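Local coordinates for flagellar hook-associated protein (Burkholderia pseudomallei, PDB 4UT1) that probably serves as a structural protein of the bacterial flagellum, forming part of the junction that follows the hook, at residues V500-T505 with A527-S532; A487-S492 with Y521-G526; A249-P254 with T261-G266; S255-L260 with A343-Q348. One frame throughout, in Å; residues are numbered along the deposited sequence.

Contact 1 (V500-T505 with A527-S532)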
loop_
_atom_site.group_PDB
_atom_site.type_symbol
_atom_site.label_atom_id
_atom_site.label_comp_id
_atom_site.label_asym_id
_atom_site.label_seq_id
_atom_site.Cartn_x
_atom_site.Cartn_y
_atom_site.Cartn_z
ATOM N N VAL A 500 -28.968 -17.370 19.032
ATOM C CA VAL A 500 -29.286 -17.791 17.679
ATOM C C VAL A 500 -29.915 -16.625 16.909
ATOM O O VAL A 500 -30.909 -16.028 17.344
ATOM C CB VAL A 500 -30.241 -19.025 17.666
ATOM C CG1 VAL A 500 -30.600 -19.409 16.256
ATOM C CG2 VAL A 500 -29.605 -20.208 18.390
ATOM N N THR A 501 -29.316 -16.278 15.778
ATOM C CA THR A 501 -29.857 -15.204 14.955
ATOM C C THR A 501 -30.391 -15.766 13.661
ATOM O O THR A 501 -29.659 -16.402 12.906
ATOM C CB THR A 501 -28.804 -14.129 14.641
ATOM O OG1 THR A 501 -28.382 -13.521 15.860
ATOM C CG2 THR A 501 -29.389 -13.052 13.740
ATOM N N ILE A 502 -31.671 -15.538 13.408
ATOM C CA ILE A 502 -32.285 -15.976 12.168
ATOM C C ILE A 502 -32.314 -14.820 11.188
ATOM O O ILE A 502 -32.836 -13.746 11.496
ATOM C CB ILE A 502 -33.718 -16.511 12.385
ATOM C CG1 ILE A 502 -33.715 -17.657 13.400
ATOM C CG2 ILE A 502 -34.317 -16.969 11.063
ATOM C CD1 ILE A 502 -33.612 -17.201 14.852
ATOM N N ALA A 503 -31.739 -15.039 10.010
ATOM C CA ALA A 503 -31.690 -14.006 8.991
ATOM C C ALA A 503 -33.094 -13.639 8.540
ATOM O O ALA A 503 -34.003 -14.470 8.538
ATOM C CB ALA A 503 -30.844 -14.460 7.799
ATOM N N GLY A 504 -33.263 -12.379 8.167
ATOM C CA GLY A 504 -34.547 -11.890 7.716
ATOM C C GLY A 504 -34.500 -10.384 7.591
ATOM O O GLY A 504 -33.455 -9.766 7.781
ATOM N N THR A 505 -35.641 -9.792 7.266
ATOM C CA THR A 505 -35.738 -8.349 7.139
ATOM C C THR A 505 -36.868 -7.861 8.032
ATOM O O THR A 505 -38.010 -7.750 7.585
ATOM C CB THR A 505 -35.984 -7.922 5.677
ATOM O OG1 THR A 505 -37.214 -8.495 5.213
ATOM C CG2 THR A 505 -34.849 -8.403 4.786
ATOM N N ALA A 527 -34.946 -21.459 7.324
ATOM C CA ALA A 527 -34.244 -20.554 8.230
ATOM C C ALA A 527 -32.740 -20.587 8.017
ATOM O O ALA A 527 -32.141 -21.663 7.972
ATOM C CB ALA A 527 -34.566 -20.892 9.669
ATOM N N SER A 528 -32.138 -19.406 7.882
ATOM C CA SER A 528 -30.682 -19.287 7.883
ATOM C C SER A 528 -30.236 -18.811 9.253
ATOM O O SER A 528 -30.529 -17.693 9.657
ATOM C CB SER A 528 -30.196 -18.330 6.792
ATOM O OG SER A 528 -30.388 -18.901 5.509
ATOM N N MET A 529 -29.530 -19.671 9.975
ATOM C CA MET A 529 -29.224 -19.395 11.371
ATOM C C MET A 529 -27.744 -19.211 11.655
ATOM O O MET A 529 -26.894 -19.887 11.075
ATOM C CB MET A 529 -29.766 -20.519 12.246
ATOM C CG MET A 529 -31.270 -20.508 12.367
ATOM S SD MET A 529 -31.877 -22.011 13.135
ATOM C CE MET A 529 -31.619 -23.190 11.805
ATOM N N THR A 530 -27.439 -18.284 12.556
ATOM C CA THR A 530 -26.080 -18.147 13.056
ATOM C C THR A 530 -26.075 -18.369 14.559
ATOM O O THR A 530 -26.905 -17.817 15.289
ATOM C CB THR A 530 -25.488 -16.779 12.713
ATOM O OG1 THR A 530 -25.317 -16.689 11.294
ATOM C CG2 THR A 530 -24.134 -16.608 13.384
ATOM N N ILE A 531 -25.163 -19.213 15.023
ATOM C CA ILE A 531 -25.047 -19.486 16.445
ATOM C C ILE A 531 -23.809 -18.783 17.010
ATOM O O ILE A 531 -22.682 -19.122 16.669
ATOM C CB ILE A 531 -24.981 -20.993 16.717
ATOM C CG1 ILE A 531 -26.231 -21.674 16.149
ATOM C CG2 ILE A 531 -24.853 -21.276 18.212
ATOM C CD1 ILE A 531 -26.122 -23.188 16.056
ATOM N N SER A 532 -24.036 -17.793 17.868
ATOM C CA SER A 532 -22.940 -17.012 18.447
ATOM C C SER A 532 -22.945 -17.137 19.966
ATOM O O SER A 532 -23.997 -17.357 20.586
ATOM C CB SER A 532 -23.046 -15.537 18.059
ATOM O OG SER A 532 -23.459 -15.356 16.715
HETATM O O HOH W 1 -26.189 -15.136 16.715
HETATM O O HOH W 2 -28.312 -15.334 10.443
HETATM O O HOH W 3 -33.715 -16.989 7.497
#

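Contact 2 (A487-S492 with Y521-G526). With EDO (1,2-ethanediol), chain I.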
loop_
_atom_site.group_PDB
_atom_site.type_symbol
_atom_site.label_atom_id
_atom_site.label_comp_id
_atom_site.label_asym_id
_atom_site.label_seq_id
_atom_site.Cartn_x
_atom_site.Cartn_y
_atom_site.Cartn_z
ATOM N N ALA A 487 -45.547 -29.731 16.812
ATOM C CA ALA A 487 -46.712 -29.131 17.478
ATOM C C ALA A 487 -46.516 -27.622 17.661
ATOM O O ALA A 487 -47.408 -26.821 17.362
ATOM C CB ALA A 487 -46.971 -29.809 18.812
ATOM N N SER A 488 -45.324 -27.245 18.118
ATOM C CA SER A 488 -44.969 -25.846 18.336
ATOM C C SER A 488 -44.206 -25.235 17.152
ATOM O O SER A 488 -44.043 -24.017 17.084
ATOM C CB SER A 488 -44.131 -25.720 19.613
ATOM O OG SER A 488 -42.858 -26.336 19.429
ATOM N N LYS A 489 -43.769 -26.084 16.217
ATOM C CA LYS A 489 -42.948 -25.671 15.075
ATOM C C LYS A 489 -41.705 -24.916 15.539
ATOM O O LYS A 489 -41.478 -23.776 15.153
ATOM C CB LYS A 489 -43.754 -24.812 14.097
ATOM C CG LYS A 489 -44.976 -25.540 13.548
ATOM C CD LYS A 489 -45.845 -24.609 12.731
ATOM C CE LYS A 489 -45.193 -24.257 11.416
ATOM N NZ LYS A 489 -46.103 -23.413 10.594
ATOM N N THR A 490 -40.912 -25.573 16.373
ATOM C CA THR A 490 -39.699 -24.971 16.912
ATOM C C THR A 490 -38.557 -25.974 16.926
ATOM O O THR A 490 -38.766 -27.186 16.943
ATOM C CB THR A 490 -39.919 -24.436 18.352
ATOM O OG1 THR A 490 -40.465 -25.480 19.173
ATOM C CG2 THR A 490 -40.879 -23.275 18.331
ATOM N N LEU A 491 -37.339 -25.455 16.887
ATOM C CA LEU A 491 -36.175 -26.276 17.146
ATOM C C LEU A 491 -35.689 -26.058 18.575
ATOM O O LEU A 491 -35.832 -24.972 19.128
ATOM C CB LEU A 491 -35.061 -25.946 16.145
ATOM C CG LEU A 491 -35.409 -26.146 14.668
ATOM C CD1 LEU A 491 -34.467 -25.332 13.811
ATOM C CD2 LEU A 491 -35.340 -27.639 14.287
ATOM N N SER A 492 -35.112 -27.095 19.162
ATOM C CA SER A 492 -34.399 -26.956 20.424
ATOM C C SER A 492 -33.140 -27.813 20.400
ATOM O O SER A 492 -32.866 -28.521 19.418
ATOM C CB SER A 492 -35.295 -27.330 21.615
ATOM O OG SER A 492 -35.663 -28.695 21.584
ATOM N N TYR A 521 -39.304 -22.186 13.764
ATOM C CA TYR A 521 -38.957 -22.614 12.414
ATOM C C TYR A 521 -40.215 -22.724 11.573
ATOM O O TYR A 521 -41.170 -23.426 11.946
ATOM C CB TYR A 521 -38.213 -23.948 12.411
ATOM C CG TYR A 521 -37.915 -24.386 10.994
ATOM C CD1 TYR A 521 -36.895 -23.783 10.266
ATOM C CD2 TYR A 521 -38.685 -25.358 10.370
ATOM C CE1 TYR A 521 -36.631 -24.154 8.960
ATOM C CE2 TYR A 521 -38.430 -25.737 9.065
ATOM C CZ TYR A 521 -37.412 -25.138 8.365
ATOM O OH TYR A 521 -37.166 -25.515 7.068
ATOM N N ASP A 522 -40.214 -21.995 10.464
ATOM C CA ASP A 522 -41.322 -21.971 9.519
ATOM C C ASP A 522 -40.930 -22.721 8.243
ATOM O O ASP A 522 -40.143 -22.218 7.440
ATOM C CB ASP A 522 -41.705 -20.522 9.206
ATOM C CG ASP A 522 -42.981 -20.401 8.387
ATOM O OD1 ASP A 522 -43.414 -21.391 7.766
ATOM O OD2 ASP A 522 -43.551 -19.290 8.357
ATOM N N PRO A 523 -41.481 -23.931 8.057
ATOM C CA PRO A 523 -41.159 -24.758 6.887
ATOM C C PRO A 523 -41.468 -24.070 5.563
ATOM O O PRO A 523 -40.896 -24.445 4.534
ATOM C CB PRO A 523 -42.047 -25.996 7.075
ATOM C CG PRO A 523 -42.311 -26.050 8.569
ATOM C CD PRO A 523 -42.429 -24.598 8.969
ATOM N N SER A 524 -42.355 -23.083 5.582
ATOM C CA SER A 524 -42.720 -22.391 4.357
ATOM C C SER A 524 -41.612 -21.433 3.960
ATOM O O SER A 524 -41.512 -21.022 2.803
ATOM C CB SER A 524 -44.047 -21.636 4.515
ATOM O OG SER A 524 -43.920 -20.497 5.347
ATOM N N LYS A 525 -40.763 -21.097 4.923
ATOM C CA LYS A 525 -39.737 -20.089 4.707
ATOM C C LYS A 525 -38.322 -20.649 4.850
ATOM O O LYS A 525 -37.372 -20.116 4.269
ATOM C CB LYS A 525 -39.933 -18.927 5.692
ATOM C CG LYS A 525 -41.271 -18.213 5.577
ATOM C CD LYS A 525 -41.469 -17.211 6.722
ATOM C CE LYS A 525 -42.771 -16.425 6.571
ATOM N NZ LYS A 525 -43.036 -15.548 7.750
ATOM N N GLY A 526 -38.176 -21.712 5.634
ATOM C CA GLY A 526 -36.856 -22.198 6.003
ATOM C C GLY A 526 -36.186 -21.191 6.929
ATOM O O GLY A 526 -36.788 -20.173 7.287
HETATM C C1 EDO I . -39.283 -18.221 10.840
HETATM O O1 EDO I . -38.787 -18.710 12.091
HETATM C C2 EDO I . -38.364 -18.724 9.734
HETATM O O2 EDO I . -38.299 -20.158 9.752
#

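Contact 3 (A249-P254 with T261-G266). With EDO (1,2-ethanediol), chain O.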
loop_
_atom_site.group_PDB
_atom_site.type_symbol
_atom_site.label_atom_id
_atom_site.label_comp_id
_atom_site.label_asym_id
_atom_site.label_seq_id
_atom_site.Cartn_x
_atom_site.Cartn_y
_atom_site.Cartn_z
ATOM N N ALA A 249 24.390 20.254 -2.146
ATOM C CA ALA A 249 24.774 18.877 -1.885
ATOM C C ALA A 249 23.539 17.989 -1.826
ATOM O O ALA A 249 22.420 18.473 -1.632
ATOM C CB ALA A 249 25.567 18.774 -0.592
ATOM N N THR A 250 23.741 16.691 -2.010
ATOM C CA THR A 250 22.699 15.733 -1.682
ATOM C C THR A 250 23.030 15.116 -0.329
ATOM O O THR A 250 24.192 14.834 -0.019
ATOM C CB THR A 250 22.548 14.610 -2.738
ATOM O OG1 THR A 250 23.793 13.926 -2.903
ATOM C CG2 THR A 250 22.087 15.158 -4.084
ATOM N N VAL A 251 21.999 14.926 0.484
ATOM C CA VAL A 251 22.122 14.216 1.741
ATOM C C VAL A 251 20.849 13.380 1.911
ATOM O O VAL A 251 19.855 13.614 1.222
ATOM C CB VAL A 251 22.290 15.177 2.935
ATOM C CG1 VAL A 251 23.523 16.048 2.742
ATOM C CG2 VAL A 251 21.062 16.041 3.073
ATOM N N ALA A 252 20.891 12.406 2.806
ATOM C CA ALA A 252 19.693 11.610 3.098
ATOM C C ALA A 252 18.583 12.556 3.533
ATOM O O ALA A 252 18.816 13.468 4.342
ATOM C CB ALA A 252 19.981 10.572 4.170
ATOM N N SER A 253 17.391 12.387 2.971
ATOM C CA SER A 253 16.287 13.276 3.330
ATOM C C SER A 253 15.885 13.045 4.784
ATOM O O SER A 253 15.952 11.927 5.292
ATOM C CB SER A 253 15.093 13.080 2.396
ATOM O OG SER A 253 14.257 12.048 2.867
ATOM N N PRO A 254 15.484 14.119 5.472
ATOM C CA PRO A 254 15.159 14.030 6.899
ATOM C C PRO A 254 13.892 13.204 7.153
ATOM O O PRO A 254 13.678 12.761 8.278
ATOM C CB PRO A 254 14.962 15.496 7.320
ATOM C CG PRO A 254 14.657 16.241 6.057
ATOM C CD PRO A 254 15.311 15.471 4.917
ATOM N N THR A 261 17.885 14.146 -0.715
ATOM C CA THR A 261 17.249 15.423 -0.955
ATOM C C THR A 261 18.366 16.427 -1.240
ATOM O O THR A 261 19.544 16.114 -1.061
ATOM C CB THR A 261 16.384 15.864 0.245
ATOM O OG1 THR A 261 15.691 17.076 -0.077
ATOM C CG2 THR A 261 17.246 16.086 1.482
ATOM N N ILE A 262 18.002 17.611 -1.716
ATOM C CA ILE A 262 18.991 18.638 -2.028
ATOM C C ILE A 262 19.122 19.640 -0.876
ATOM O O ILE A 262 18.129 20.039 -0.264
ATOM C CB ILE A 262 18.617 19.389 -3.313
ATOM C CG1 ILE A 262 18.221 18.396 -4.414
ATOM C CG2 ILE A 262 19.751 20.294 -3.753
ATOM C CD1 ILE A 262 19.300 17.409 -4.753
ATOM N N VAL A 263 20.352 20.031 -0.570
ATOM C CA VAL A 263 20.582 21.037 0.443
ATOM C C VAL A 263 21.569 22.052 -0.085
ATOM O O VAL A 263 22.309 21.785 -1.045
ATOM C CB VAL A 263 21.127 20.433 1.762
ATOM C CG1 VAL A 263 20.173 19.374 2.295
ATOM C CG2 VAL A 263 22.526 19.848 1.563
ATOM N N SER A 264 21.564 23.220 0.541
ATOM C CA SER A 264 22.610 24.208 0.297
ATOM C C SER A 264 23.525 24.283 1.512
ATOM O O SER A 264 23.062 24.231 2.651
ATOM C CB SER A 264 22.010 25.572 -0.013
ATOM O OG SER A 264 21.281 26.065 1.094
ATOM N N LYS A 265 24.826 24.388 1.259
ATOM C CA LYS A 265 25.820 24.398 2.321
ATOM C C LYS A 265 26.440 25.782 2.481
ATOM O O LYS A 265 27.456 25.939 3.156
ATOM C CB LYS A 265 26.908 23.356 2.043
ATOM C CG LYS A 265 26.369 21.946 1.815
ATOM C CD LYS A 265 27.459 20.891 1.958
ATOM C CE LYS A 265 27.959 20.804 3.395
ATOM N NZ LYS A 265 26.873 20.427 4.351
ATOM N N GLY A 266 25.811 26.785 1.874
ATOM C CA GLY A 266 26.315 28.149 1.927
ATOM C C GLY A 266 27.249 28.424 0.760
ATOM O O GLY A 266 27.261 27.684 -0.219
HETATM C C1 EDO O . 13.318 19.385 2.988
HETATM O O1 EDO O . 13.365 18.639 4.207
HETATM C C2 EDO O . 13.595 18.434 1.834
HETATM O O2 EDO O . 14.841 18.792 1.215
#

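Contact 4 (S255-L260 with A343-Q348). With EDO (1,2-ethanediol), chain L.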
loop_
_atom_site.group_PDB
_atom_site.type_symbol
_atom_site.label_atom_id
_atom_site.label_comp_id
_atom_site.label_asym_id
_atom_site.label_seq_id
_atom_site.Cartn_x
_atom_site.Cartn_y
_atom_site.Cartn_z
ATOM N N SER A 255 13.084 12.979 6.122
ATOM C CA SER A 255 11.839 12.223 6.306
ATOM C C SER A 255 11.911 10.792 5.765
ATOM O O SER A 255 11.051 9.954 6.061
ATOM C CB SER A 255 10.670 12.973 5.660
ATOM O OG SER A 255 10.793 13.040 4.254
ATOM N N ASP A 256 12.940 10.501 4.986
ATOM C CA ASP A 256 13.073 9.177 4.382
ATOM C C ASP A 256 14.521 8.962 3.967
ATOM O O ASP A 256 14.952 9.468 2.936
ATOM C CB ASP A 256 12.139 9.045 3.179
ATOM C CG ASP A 256 12.232 7.674 2.490
ATOM O OD1 ASP A 256 13.063 6.817 2.883
ATOM O OD2 ASP A 256 11.451 7.460 1.541
ATOM N N PRO A 257 15.272 8.196 4.773
ATOM C CA PRO A 257 16.717 8.047 4.576
ATOM C C PRO A 257 17.058 7.222 3.347
ATOM O O PRO A 257 18.218 7.201 2.947
ATOM C CB PRO A 257 17.171 7.331 5.853
ATOM C CG PRO A 257 15.991 6.574 6.284
ATOM C CD PRO A 257 14.793 7.410 5.922
ATOM N N SER A 258 16.072 6.542 2.764
ATOM C CA SER A 258 16.302 5.819 1.514
ATOM C C SER A 258 16.313 6.774 0.313
ATOM O O SER A 258 16.686 6.393 -0.800
ATOM C CB SER A 258 15.232 4.724 1.322
ATOM O OG SER A 258 14.006 5.266 0.866
ATOM N N GLU A 259 15.909 8.020 0.543
ATOM C CA GLU A 259 15.828 8.998 -0.528
ATOM C C GLU A 259 16.691 10.215 -0.230
ATOM O O GLU A 259 16.622 10.785 0.858
ATOM C CB GLU A 259 14.387 9.431 -0.758
ATOM C CG GLU A 259 13.494 8.246 -1.155
ATOM C CD GLU A 259 12.099 8.645 -1.581
ATOM O OE1 GLU A 259 11.653 9.775 -1.260
ATOM O OE2 GLU A 259 11.445 7.808 -2.252
ATOM N N LEU A 260 17.504 10.601 -1.205
ATOM C CA LEU A 260 18.310 11.804 -1.078
ATOM C C LEU A 260 17.509 13.054 -1.375
ATOM O O LEU A 260 16.593 13.045 -2.199
ATOM C CB LEU A 260 19.521 11.755 -2.020
ATOM C CG LEU A 260 20.461 10.570 -1.866
ATOM C CD1 LEU A 260 21.661 10.746 -2.799
ATOM C CD2 LEU A 260 20.900 10.406 -0.425
ATOM N N ALA A 343 6.774 0.697 7.654
ATOM C CA ALA A 343 8.016 1.382 7.938
ATOM C C ALA A 343 7.687 2.719 8.567
ATOM O O ALA A 343 6.798 3.431 8.083
ATOM C CB ALA A 343 8.845 1.564 6.666
ATOM N N VAL A 344 8.403 3.056 9.636
ATOM C CA VAL A 344 8.221 4.338 10.308
ATOM C C VAL A 344 9.580 5.001 10.559
ATOM O O VAL A 344 10.496 4.384 11.105
ATOM C CB VAL A 344 7.469 4.192 11.642
ATOM C CG1 VAL A 344 7.227 5.568 12.265
ATOM C CG2 VAL A 344 6.155 3.446 11.438
ATOM N N TYR A 345 9.709 6.243 10.117
ATOM C CA TYR A 345 10.902 7.046 10.391
ATOM C C TYR A 345 10.552 8.266 11.222
ATOM O O TYR A 345 9.667 9.025 10.845
ATOM C CB TYR A 345 11.566 7.531 9.099
ATOM C CG TYR A 345 11.992 6.443 8.156
ATOM C CD1 TYR A 345 13.069 5.633 8.456
ATOM C CD2 TYR A 345 11.313 6.229 6.963
ATOM C CE1 TYR A 345 13.463 4.633 7.598
ATOM C CE2 TYR A 345 11.700 5.239 6.099
ATOM C CZ TYR A 345 12.780 4.444 6.422
ATOM O OH TYR A 345 13.183 3.452 5.572
ATOM N N ALA A 346 11.264 8.477 12.326
ATOM C CA ALA A 346 11.173 9.757 13.021
ATOM C C ALA A 346 11.914 10.798 12.175
ATOM O O ALA A 346 13.044 10.566 11.749
ATOM C CB ALA A 346 11.754 9.661 14.416
ATOM N N ASN A 347 11.246 11.900 11.859
ATOM C CA ASN A 347 11.848 12.931 11.027
ATOM C C ASN A 347 13.108 13.447 11.711
ATOM O O ASN A 347 13.148 13.561 12.933
ATOM C CB ASN A 347 10.848 14.066 10.762
ATOM C CG ASN A 347 11.364 15.089 9.759
ATOM O OD1 ASN A 347 12.291 15.842 10.047
ATOM N ND2 ASN A 347 10.741 15.138 8.586
ATOM N N GLN A 348 14.143 13.728 10.927
ATOM C CA GLN A 348 15.423 14.122 11.503
ATOM C C GLN A 348 15.335 15.483 12.202
ATOM O O GLN A 348 16.197 15.829 13.004
ATOM C CB GLN A 348 16.508 14.155 10.427
ATOM C CG GLN A 348 16.964 12.772 9.964
ATOM C CD GLN A 348 17.635 11.970 11.074
ATOM O OE1 GLN A 348 17.010 11.637 12.086
ATOM N NE2 GLN A 348 18.918 11.660 10.887
HETATM C C1 EDO L . 11.737 1.972 9.505
HETATM O O1 EDO L . 10.728 1.129 10.090
HETATM C C2 EDO L . 13.036 1.211 9.255
HETATM O O2 EDO L . 13.710 0.891 10.479
HETATM O O HOH W 4 11.838 3.684 3.242
#

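Contact 1 (V500-T505 with A527-S532)
With CG1 of Ile502 and CG of Met529 each placed opposite their own carbonyl carbon (chi1 -57° and -72°), the two side chains lie side by side and point the same way, CG1 of Ile502 resting 3.9 Å from CG of Met529. Val500 sends CG1 obliquely across the same methionine, 4.1 Å from its CG, while CG2 of Ile502 touches CB of Ala527. Branched residues suit the extended backbone here, and the methionine offers its CG methylene to both while its sulfur end leads away. The opposite face is polar: Thr501 and Thr530 form a hydrogen-bonded pair, Thr501 N giving 2.9 Å to Thr530 O in the carbonyl plane, and Thr530 N returning a bond to Thr501 O. Their hydroxyls look outward to neighbouring strands, to Ser509 and Ser547 respectively. A water joins Thr501 OG1, Thr530 O and Ser532 OG, and another lies between Ala503 O and Ser528 N, where Ala503 N still reaches Ser528 O over 2.9 Å. Small or hydroxylated residues tolerate such a wetted surface. This is a regular antiparallel ladder, with strand 498-502 set between 508-511 and 527-533 in a five-stranded sheet of the D3 domain.

Contact 2 (A487-S492 with Y521-G526)
Tyr521 N donates to Lys489 O across 3.0 Å at a nearly straight 171°, and the carbonyl is presented by a lysine in the left-handed region (phi 54°, psi 58°), where Lys489 and Thr490 together face Asn485 as a G1 beta bulge. The lysine chain, bent at chi3, swings over the other segment so that CE lies 3.7 Å from CD of Pro523, the two side chains crossing at about a right angle. Its NZ ends 4.4 Å from OD1 of Asp522, beyond a salt bridge but near enough that the opposite charges should attract weakly. A long aliphatic arm with a charged tip suits this solvent-facing position. Deeper, CG of Leu491 packs 4.2 Å from CB of Tyr521, whose ring heads away from Leu491 and places OH on Gly552 O. Asp522 shapes the turn beyond: Ser524 N donates to OD1, closing an Asx turn, and Ser524 OG adds a bond of 2.6 Å to OD1 from the same face of the carboxylate, while Asp522 O takes Lys525 N and Gly526 N. Gly526, at positive phi, fits the return. A 1,2-ethanediol, probably from the crystallisation liquor, accepts from Asp522 N at its O2 (2.7 Å) and donates to Gly526 O. The bulge follows strand 480-485, whose Tyr484 touches Lys489, Leu491 and Pro523, and the turn leads from strand 519-520 into strand 527-533, where Ala527 meets Tyr521.

Contact 3 (A249-P254 with T261-G266)
The flat groups that meet between Ala249-Val251 and Thr261-Val263 are peptide units, paired by hydrogen bonds; above and below them lie two faces of side chains. On one face sit Ala249, Val251, Thr261 and Val263, on the other Thr250 and Ile262. Val263 N reaches Ala249 O over 2.8 Å, Thr261 N reaches Val251 O over the same length, and both donors come nearly along the C=O axis. In the return bonds, from Ala249 N to Val263 O and from Val251 N to Thr261 O, the donors are tilted from the carbonyl planes, by 27° and 17°. Val251 and Val263 cross at about a right angle, with CG2 of Val251 only 3.5 Å from CG1 of Val263, a tight diagonal fit. Ala249, small enough to leave room, is overlaid by the aliphatic part of Lys265, whose CD stands 3.8 Å from its CB. On the other face, CG2 of Thr250 touches CD1 of Ile262 at 3.6 Å, and both residues pack on Val173 of helix 134-193, with Thr250 OG1 bonded to Thr170. Thr261 has OG1 anti to its backbone N (chi1 -175°), toward Asp281, which leaves CG2 turned inward, 3.5 Å from CA of Ser253. Pro254 CD also touches that methyl, crossing at about a right angle. Two reciprocal pairs of bonds thus satisfy the inward-facing N-H and C=O groups of Ala249, Val251, Thr261 and Val263; Val251, Val263, Ile262, Ala249, the Lys265 chain and the threonine methyls make the apolar contacts, and the hydroxyls of Thr250 and Thr261 bond outside the hairpin.

Contact 4 (S255-L260 with A343-Q348)
Pro257 presents its CG-CD edge to one face of the Tyr345 ring, the proline ring standing steeply on it: CD lies over the centre, 3.4 Å from the centroid and just 7° off the ring normal, a CH-pi contact, and CG reaches CE1 of Tyr345 at 3.4 Å. Proline suits the place because its CD, bonded to nitrogen, carries slightly polarised C-H groups that the electron-rich tyrosine face should attract. Beside it, OD1 of Asp256 comes obliquely to CE2 of Tyr345, with the carboxylate and ring planes only 19° apart. A water in the ring plane binds Tyr345 OH at 2.7 Å and donates a weak bond to the same OD1. Farther along, ND2 of Asn347 rests 3.6 Å from CB of Ser255, an amide nitrogen against a methylene. The tyrosine is brought over the proline by a chi1 of -58°, its CG opposite the carbonyl carbon.

The next shell positions these groups. OD1 of Asp256 receives Ser258 OG (2.7 Å) and Ser258 N (3.0 Å) from one face of its carboxylate, while its OD2 forms a salt bridge with Arg428; the two grips would fix the carboxylate's rotation and probably favour its charged form. Ser255 O accepts from Thr423 OG1, on the strand that also pairs with the backbone of Tyr345. Asn347 OD1 turns to Asn349 N. The result is an Asx turn superposed on a type I beta turn from Asp256 to Glu259, with Pro257 at its second position, set against an edge strand of the D2-like sheet.

From the N terminus, the first segment of contact 3 opens the hairpin of strands 244-252 and 260-265. The connecting loop carries residues 255-260 of contact 4, so the hairpin closes before contact 4 does; the two cross, and contact 4 ties this turn to strand 343-346 across more than 80 residues, joining the helical and D2-like regions. They share backbone bonds, such as Ser253 N to Glu259 O. Far off, with centres of contacts 2 and 3 about 76 Å apart, the D3 pair crosses likewise: contact 2 opens, contact 1 opens, then 521-526 and 527-532 close them in turn. Met529 CE on Leu491 CD1 joins these two, linking two five-stranded sheets.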